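Local coordinates for tailspike protein (Siphovirus 9NA, PDB 3RIQ), which probably recognises Salmonella lipopolysaccharide as the phage's host receptor and cleaves its O-antigen as an endorhamnosidase, at residues S14-L17 and S18-M21. Sequence-based numbering, arbitrary orientation.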
loop_
_atom_site.group_PDB
_atom_site.type_symbol
_atom_site.label_atom_id
_atom_site.label_comp_id
_atom_site.label_asym_id
_atom_site.label_seq_id
_atom_site.Cartn_x
_atom_site.Cartn_y
_atom_site.Cartn_z
ATOM N N SER A 14 -39.872 -17.150 15.435
ATOM C CA SER A 14 -38.631 -17.364 16.165
ATOM C C SER A 14 -38.919 -18.312 17.307
ATOM O O SER A 14 -39.980 -18.210 17.956
ATOM C CB SER A 14 -38.075 -16.026 16.686
ATOM O OG SER A 14 -36.847 -16.247 17.356
ATOM N N VAL A 15 -38.000 -19.240 17.529
ATOM C CA VAL A 15 -38.027 -20.043 18.742
ATOM C C VAL A 15 -36.824 -19.677 19.580
ATOM O O VAL A 15 -35.814 -19.193 19.039
ATOM C CB VAL A 15 -37.985 -21.566 18.448
ATOM C CG1 VAL A 15 -39.253 -22.010 17.671
ATOM C CG2 VAL A 15 -36.695 -21.950 17.755
ATOM N N LYS A 16 -36.905 -19.902 20.885
ATOM C CA LYS A 16 -35.790 -19.538 21.764
ATOM C C LYS A 16 -35.339 -20.716 22.584
ATOM O O LYS A 16 -36.167 -21.513 23.069
ATOM C CB LYS A 16 -36.128 -18.326 22.651
ATOM C CG LYS A 16 -37.259 -18.634 23.615
ATOM C CD LYS A 16 -37.772 -17.388 24.341
ATOM C CE LYS A 16 -38.948 -16.800 23.637
ATOM N NZ LYS A 16 -40.188 -17.638 23.697
ATOM N N LEU A 17 -34.025 -20.816 22.780
ATOM C CA LEU A 17 -33.448 -21.966 23.458
ATOM C C LEU A 17 -34.033 -22.197 24.852
ATOM O O LEU A 17 -34.171 -23.356 25.262
ATOM C CB LEU A 17 -31.924 -21.829 23.528
ATOM C CG LEU A 17 -31.163 -22.998 24.197
ATOM C CD1 LEU A 17 -31.416 -24.333 23.478
ATOM C CD2 LEU A 17 -29.669 -22.662 24.156
ATOM N N SER A 18 -34.346 -21.116 25.580
ATOM C CA SER A 18 -34.830 -21.261 26.959
ATOM C C SER A 18 -36.177 -21.989 27.057
ATOM O O SER A 18 -36.562 -22.397 28.158
ATOM C CB SER A 18 -34.888 -19.905 27.672
ATOM O OG SER A 18 -35.874 -19.104 27.061
ATOM N N ASP A 19 -36.865 -22.189 25.920
ATOM C CA ASP A 19 -38.125 -22.951 25.910
ATOM C C ASP A 19 -37.899 -24.482 25.823
ATOM O O ASP A 19 -38.864 -25.251 25.851
ATOM C CB ASP A 19 -38.984 -22.484 24.731
ATOM C CG ASP A 19 -39.673 -21.154 24.989
ATOM O OD1 ASP A 19 -39.951 -20.802 26.181
ATOM O OD2 ASP A 19 -40.002 -20.464 23.982
ATOM N N TYR A 20 -36.642 -24.909 25.688
ATOM C CA TYR A 20 -36.291 -26.337 25.448
ATOM C C TYR A 20 -35.193 -26.818 26.392
ATOM O O TYR A 20 -34.467 -26.014 26.993
ATOM C CB TYR A 20 -35.883 -26.587 23.979
ATOM C CG TYR A 20 -36.875 -25.949 23.043
ATOM C CD1 TYR A 20 -38.042 -26.618 22.673
ATOM C CD2 TYR A 20 -36.696 -24.638 22.605
ATOM C CE1 TYR A 20 -38.991 -26.011 21.878
ATOM C CE2 TYR A 20 -37.647 -24.017 21.805
ATOM C CZ TYR A 20 -38.803 -24.697 21.462
ATOM O OH TYR A 20 -39.755 -24.046 20.690
ATOM N N MET A 21 -35.040 -28.136 26.473
ATOM C CA MET A 21 -33.925 -28.691 27.246
ATOM C C MET A 21 -32.638 -28.743 26.438
ATOM O O MET A 21 -31.549 -28.560 26.991
ATOM C CB MET A 21 -34.265 -30.081 27.796
ATOM C CG MET A 21 -35.243 -30.057 28.962
ATOM S SD MET A 21 -34.578 -29.124 30.363
ATOM C CE MET A 21 -33.322 -30.231 31.011
HETATM O O HOH W 1 -39.526 -21.277 21.476
#
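Lys16 and Asp19 form a salt bridge round a tight turn, an example of how a charged pair three residues apart can span the end of a strand. The lysine chain, bent at chi3 (95°) and chi4, curls back so that NZ meets Asp19 OD2 at 2.8 Å, on the syn side of the carboxylate and 25° out of its plane. The same ammonium group is hydrogen-bonded to the backbone carbonyl oxygen of Asp8 of a second subunit, so the ion pair also faces the trimer interface.

Two backbone bonds shape the turn: Asp19 N donates to Lys16 O at 3.0 Å and Tyr20 N to Leu17 O at 2.9 Å. Such successive i+3 to i bonds mark a short 3-10 turn. It follows strand 14-16, which pairs in parallel with strand 33-36 near the N-terminal end of the right-handed beta-helix, and leads toward helix 23-29. Within it, Ser18 OG is hydrogen-bonded to Asp37.

A water ties both sides together. It donates to Asp19 OD2 at 2.7 Å and accepts from Lys16 N and Tyr20 OH, giving that carboxylate oxygen a second partner and the phenol an acceptor.

The remaining contacts gather round the Tyr20 ring. Asp19 CB lies over one face, offset toward the rim, while Lys16 O approaches the edge near the ring plane, 3.2 Å from CE2. With CG anti to the carbonyl carbon (chi1 -47°), the ring reaches back along the strand and crosses Val15 at roughly a right angle, OH lying 3.7 Å from CG1; Ala26 and Ala29 of helix 23-29 pack against this tyrosine.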